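A-type flavoprotein (Giardia intestinalis, PDB 2Q9U) scavenges oxygen as a flavodiiron protein, probably passing electrons from FMN to a diiron centre that reduces O2. Local coordinates at residues A[200-205]-A[300-305]; A[210-215]-A[248-253]. One frame throughout, in Å; residues are numbered along the deposited sequence.

Contact 1: residues A[200-205]-A[300-305]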
loop_
_atom_site.group_PDB
_atom_site.type_symbol
_atom_site.label_atom_id
_atom_site.label_comp_id
_atom_site.label_asym_id
_atom_site.label_seq_id
_atom_site.Cartn_x
_atom_site.Cartn_y
_atom_site.Cartn_z
ATOM N N THR A 200 12.523 20.252 -5.366
ATOM C CA THR A 200 12.711 21.574 -4.745
ATOM C C THR A 200 11.811 21.753 -3.516
ATOM O O THR A 200 12.274 22.126 -2.423
ATOM C CB THR A 200 12.418 22.703 -5.738
ATOM O OG1 THR A 200 13.184 22.486 -6.922
ATOM C CG2 THR A 200 12.823 24.043 -5.123
ATOM N N ALA A 201 10.519 21.479 -3.710
ATOM C CA ALA A 201 9.522 21.614 -2.651
ATOM C C ALA A 201 9.857 20.757 -1.427
ATOM O O ALA A 201 9.743 21.229 -0.287
ATOM C CB ALA A 201 8.091 21.224 -3.223
ATOM N N ASN A 202 10.296 19.510 -1.658
ATOM C CA ASN A 202 10.460 18.519 -0.575
ATOM C C ASN A 202 11.806 18.511 0.109
ATOM O O ASN A 202 11.898 18.115 1.259
ATOM C CB ASN A 202 10.208 17.102 -1.091
ATOM C CG ASN A 202 8.731 16.798 -1.221
ATOM O OD1 ASN A 202 8.098 16.342 -0.272
ATOM N ND2 ASN A 202 8.177 17.054 -2.401
ATOM N N ILE A 203 12.847 18.905 -0.613
ATOM C CA ILE A 203 14.218 18.809 -0.087
ATOM C C ILE A 203 14.759 20.201 0.232
ATOM O O ILE A 203 15.421 20.407 1.260
ATOM C CB ILE A 203 15.153 18.048 -1.056
ATOM C CG1 ILE A 203 14.526 16.688 -1.473
ATOM C CG2 ILE A 203 16.593 17.911 -0.461
ATOM C CD1 ILE A 203 14.187 15.780 -0.305
ATOM N N LEU A 204 14.429 21.161 -0.624
ATOM C CA LEU A 204 15.064 22.467 -0.552
ATOM C C LEU A 204 14.174 23.557 0.002
ATOM O O LEU A 204 14.612 24.714 0.116
ATOM C CB LEU A 204 15.600 22.862 -1.949
ATOM C CG LEU A 204 16.572 21.899 -2.671
ATOM C CD1 LEU A 204 16.853 22.387 -4.110
ATOM C CD2 LEU A 204 17.881 21.680 -1.919
ATOM N N GLY A 205 12.930 23.208 0.326
ATOM C CA GLY A 205 11.867 24.225 0.539
ATOM C C GLY A 205 12.255 25.319 1.532
ATOM O O GLY A 205 11.878 26.481 1.365
ATOM N N LYS A 300 3.338 14.896 -2.080
ATOM C CA LYS A 300 2.430 15.615 -2.966
ATOM C C LYS A 300 1.875 16.890 -2.295
ATOM O O LYS A 300 1.662 17.920 -2.953
ATOM C CB LYS A 300 1.341 14.640 -3.440
ATOM C CG LYS A 300 2.006 13.584 -4.375
ATOM C CD LYS A 300 1.124 12.434 -4.802
ATOM C CE LYS A 300 1.974 11.421 -5.602
ATOM N NZ LYS A 300 3.021 10.705 -4.759
ATOM N N VAL A 301 1.651 16.820 -0.991
ATOM C CA VAL A 301 1.240 18.020 -0.240
ATOM C C VAL A 301 2.308 19.130 -0.437
ATOM O O VAL A 301 1.984 20.308 -0.724
ATOM C CB VAL A 301 0.994 17.683 1.266
ATOM C CG1 VAL A 301 0.760 18.943 2.101
ATOM C CG2 VAL A 301 -0.221 16.709 1.424
ATOM N N ALA A 302 3.570 18.753 -0.275
ATOM C CA ALA A 302 4.691 19.700 -0.462
ATOM C C ALA A 302 4.705 20.201 -1.897
ATOM O O ALA A 302 4.764 21.397 -2.133
ATOM C CB ALA A 302 6.038 19.060 -0.073
ATOM N N LEU A 303 4.611 19.288 -2.859
ATOM C CA LEU A 303 4.556 19.686 -4.270
ATOM C C LEU A 303 3.519 20.791 -4.567
ATOM O O LEU A 303 3.821 21.797 -5.244
ATOM C CB LEU A 303 4.251 18.459 -5.129
ATOM C CG LEU A 303 3.971 18.656 -6.631
ATOM C CD1 LEU A 303 5.218 19.270 -7.350
ATOM C CD2 LEU A 303 3.546 17.355 -7.288
ATOM N N HIS A 304 2.296 20.597 -4.087
ATOM C CA HIS A 304 1.211 21.482 -4.452
ATOM C C HIS A 304 1.183 22.774 -3.669
ATOM O O HIS A 304 0.922 23.819 -4.240
ATOM C CB HIS A 304 -0.150 20.741 -4.477
ATOM C CG HIS A 304 -0.255 19.799 -5.632
ATOM N ND1 HIS A 304 -0.333 20.242 -6.935
ATOM C CD2 HIS A 304 -0.235 18.445 -5.696
ATOM C CE1 HIS A 304 -0.402 19.203 -7.753
ATOM N NE2 HIS A 304 -0.329 18.104 -7.026
ATOM N N THR A 305 1.486 22.702 -2.381
ATOM C CA THR A 305 1.567 23.905 -1.541
ATOM C C THR A 305 2.721 24.830 -1.963
ATOM O O THR A 305 2.599 26.057 -1.841
ATOM C CB THR A 305 1.670 23.572 -0.031
ATOM O OG1 THR A 305 2.811 22.728 0.229
ATOM C CG2 THR A 305 0.391 22.861 0.469
#
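Ala-201 and Ala-302 bring two helices close together, with their methyl groups 4.3 Å apart from CB to CB. The apolar part of the contact rests on these short side chains. Ala-201 CB also lies 3.5 Å from Ala-302 O and 4.0 Å from Leu-303 CA, so this methyl packs against the backbone of the other helix as well as its side chain. Where the two alanines face each other only methyl groups intervene, consistent with the 8.3 Å approach of the segment axes, which run at 111° to each other.

Asn-202 adds to this packing. Its CG stands beside the backbone N and anti to the carbonyl carbon (chi1 -79°), a setting that carries the amide across to Ala-302, whose CB sits in van der Waals contact 3.4 Å from Asn-202 OD1.

The polar bonds of this buried amide all go to residues outside the two segments: OD1 pairs with the hydroxyl of Tyr-332, while ND2 reaches the carbonyls of Glu-198 and Thr-299. Since Thr-299 precedes Lys-300 on its helix and Tyr-332 lies on helix 324-336, one side chain is bonded to its own helix and two others, which should fix the amide's rotation.

Helix 189-204 of the beta-lactamase-like part thus packs against helix 298-306 of the flavodoxin-like part, an interdomain interface within one chain of the two-domain flavodiiron architecture.

Contact 2: residues A[210-215]-A[248-253]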
loop_
_atom_site.group_PDB
_atom_site.type_symbol
_atom_site.label_atom_id
_atom_site.label_comp_id
_atom_site.label_asym_id
_atom_site.label_seq_id
_atom_site.Cartn_x
_atom_site.Cartn_y
_atom_site.Cartn_z
ATOM N N GLN A 210 19.740 30.216 0.854
ATOM C CA GLN A 210 20.947 29.504 0.440
ATOM C C GLN A 210 20.966 29.329 -1.080
ATOM O O GLN A 210 22.016 29.441 -1.698
ATOM C CB GLN A 210 21.089 28.175 1.179
ATOM C CG GLN A 210 21.359 28.314 2.711
ATOM C CD GLN A 210 20.112 28.562 3.572
ATOM O OE1 GLN A 210 18.986 28.712 3.071
ATOM N NE2 GLN A 210 20.318 28.587 4.892
ATOM N N MET A 211 19.799 29.118 -1.690
ATOM C CA MET A 211 19.703 29.083 -3.160
ATOM C C MET A 211 20.047 30.414 -3.835
ATOM O O MET A 211 20.701 30.418 -4.897
ATOM C CB MET A 211 18.329 28.575 -3.625
ATOM C CG MET A 211 18.179 28.513 -5.171
ATOM S SD MET A 211 19.309 27.311 -5.947
ATOM C CE MET A 211 18.575 25.779 -5.341
ATOM N N ARG A 212 19.622 31.524 -3.218
ATOM C CA ARG A 212 19.952 32.864 -3.718
ATOM C C ARG A 212 21.475 33.021 -3.779
ATOM O O ARG A 212 22.011 33.474 -4.798
ATOM C CB ARG A 212 19.316 33.959 -2.848
ATOM C CG ARG A 212 17.810 34.176 -3.115
ATOM C CD ARG A 212 17.302 35.520 -2.543
ATOM N NE ARG A 212 17.501 35.636 -1.096
ATOM C CZ ARG A 212 16.689 35.146 -0.158
ATOM N NH1 ARG A 212 15.592 34.477 -0.483
ATOM N NH2 ARG A 212 16.985 35.331 1.124
ATOM N N LYS A 213 22.158 32.578 -2.714
ATOM C CA LYS A 213 23.634 32.658 -2.606
ATOM C C LYS A 213 24.294 31.829 -3.696
ATOM O O LYS A 213 25.238 32.268 -4.361
ATOM C CB LYS A 213 24.111 32.192 -1.209
ATOM C CG LYS A 213 25.056 30.924 -1.123
ATOM C CD LYS A 213 24.347 29.493 -1.014
ATOM C CE LYS A 213 24.990 28.556 -0.009
ATOM N NZ LYS A 213 24.744 28.782 1.517
ATOM N N ALA A 214 23.772 30.620 -3.880
ATOM C CA ALA A 214 24.362 29.664 -4.776
ATOM C C ALA A 214 24.195 30.173 -6.200
ATOM O O ALA A 214 25.140 30.129 -6.977
ATOM C CB ALA A 214 23.698 28.279 -4.591
ATOM N N LEU A 215 23.004 30.686 -6.526
ATOM C CA LEU A 215 22.746 31.218 -7.861
ATOM C C LEU A 215 23.617 32.446 -8.170
ATOM O O LEU A 215 24.114 32.595 -9.297
ATOM C CB LEU A 215 21.257 31.515 -8.070
ATOM C CG LEU A 215 20.334 30.279 -8.064
ATOM C CD1 LEU A 215 18.873 30.715 -8.123
ATOM C CD2 LEU A 215 20.686 29.316 -9.211
ATOM N N ARG A 248 13.236 32.088 -9.615
ATOM C CA ARG A 248 11.938 32.562 -9.162
ATOM C C ARG A 248 11.673 32.065 -7.754
ATOM O O ARG A 248 11.349 32.855 -6.866
ATOM C CB ARG A 248 10.808 32.139 -10.110
ATOM C CG ARG A 248 10.715 32.972 -11.396
ATOM C CD ARG A 248 9.476 32.576 -12.230
ATOM N NE ARG A 248 9.441 31.125 -12.490
ATOM C CZ ARG A 248 9.919 30.539 -13.586
ATOM N NH1 ARG A 248 10.483 31.270 -14.548
ATOM N NH2 ARG A 248 9.846 29.217 -13.721
ATOM N N TRP A 249 11.848 30.763 -7.530
ATOM C CA TRP A 249 11.585 30.210 -6.201
ATOM C C TRP A 249 12.446 30.861 -5.115
ATOM O O TRP A 249 11.932 31.200 -4.047
ATOM C CB TRP A 249 11.740 28.671 -6.177
ATOM C CG TRP A 249 11.837 28.164 -4.768
ATOM C CD1 TRP A 249 10.841 28.168 -3.822
ATOM C CD2 TRP A 249 13.005 27.638 -4.133
ATOM N NE1 TRP A 249 11.321 27.660 -2.635
ATOM C CE2 TRP A 249 12.649 27.333 -2.791
ATOM C CE3 TRP A 249 14.333 27.402 -4.559
ATOM C CZ2 TRP A 249 13.567 26.791 -1.874
ATOM C CZ3 TRP A 249 15.259 26.863 -3.635
ATOM C CH2 TRP A 249 14.865 26.566 -2.304
ATOM N N SER A 250 13.744 31.050 -5.378
ATOM C CA SER A 250 14.652 31.663 -4.385
ATOM C C SER A 250 14.188 33.085 -4.008
ATOM O O SER A 250 14.499 33.574 -2.918
ATOM C CB SER A 250 16.099 31.721 -4.869
ATOM O OG SER A 250 16.227 32.560 -6.013
ATOM N N LYS A 251 13.440 33.714 -4.910
ATOM C CA LYS A 251 12.914 35.068 -4.707
ATOM C C LYS A 251 11.417 35.078 -4.290
ATOM O O LYS A 251 10.805 36.145 -4.112
ATOM C CB LYS A 251 13.144 35.867 -5.985
ATOM C CG LYS A 251 14.622 36.130 -6.275
ATOM C CD LYS A 251 14.795 36.671 -7.672
ATOM C CE LYS A 251 16.235 37.089 -7.904
ATOM N NZ LYS A 251 16.484 37.219 -9.347
ATOM N N GLY A 252 10.832 33.893 -4.126
ATOM C CA GLY A 252 9.424 33.807 -3.741
ATOM C C GLY A 252 8.468 34.214 -4.848
ATOM O O GLY A 252 7.315 34.585 -4.589
ATOM N N GLN A 253 8.928 34.092 -6.089
ATOM C CA GLN A 253 8.156 34.491 -7.243
ATOM C C GLN A 253 7.624 33.275 -8.005
ATOM O O GLN A 253 7.263 33.393 -9.184
ATOM C CB GLN A 253 9.044 35.340 -8.171
ATOM C CG GLN A 253 9.507 36.643 -7.532
ATOM C CD GLN A 253 10.641 37.300 -8.307
ATOM O OE1 GLN A 253 11.214 36.709 -9.231
ATOM N NE2 GLN A 253 10.965 38.523 -7.934
#
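Arg-212 reaches over Ser-250 and binds its backbone: NH1 donates to Ser-250 O at 2.8 Å, with an N-H...O angle of 157°. The acceptor lies at the edge of the guanidinium, in its plane, and the donor approaches nearly along the C=O axis. With CG beside the backbone N (chi1 -78°), the aliphatic part of the arginine packs on Ser-250, CG lying 3.5 Å from Ser-250 CB; the bend at chi3 (-59°) then turns the guanidinium to the carbonyl.

The carbonyl gripped in this way belongs to the C-terminal end of helix 236-250, where the chain turns off in a Schellman motif. Gly-252, at positive phi, donates its N to Trp-249 O, and Gln-253 N returns to Arg-248 O.

On the buried side, Met-211 CB comes 3.5 Å from Trp-249 CZ3, and the bends at chi2 and chi3 bring CE to the edge of the indole, in the ring plane, 3.9 Å from the same CZ3. The two side chains cross at about a right angle. Ser-250 CB fits between Arg-212 CG and Met-211 CG, while its OG bonds back to Asp-247 O in the preceding turn. Leu-215 CD1 approaches that hydroxyl at 3.9 Å.

From the N terminus, the chain builds most of the beta-lactamase-like part before reaching helix 189-204, which supplies the opening segment of contact 1, and then helix 208-219, which opens contact 2. Contact 2 closes first, when helix 236-250 returns to helix 208-219. The chain then enters the flavodoxin-like part, and contact 1 closes at helix 298-306, so the smaller loop is nested within the larger. The centres lie 15 Å apart, yet the contacts touch: Trp-249 packs on Thr-200, Leu-204 and Gly-205, with its CE3 3.7 Å from Thr-200 CG2. Helix 189-204 therefore connects the helical packing of contact 2 with the domain interface of contact 1.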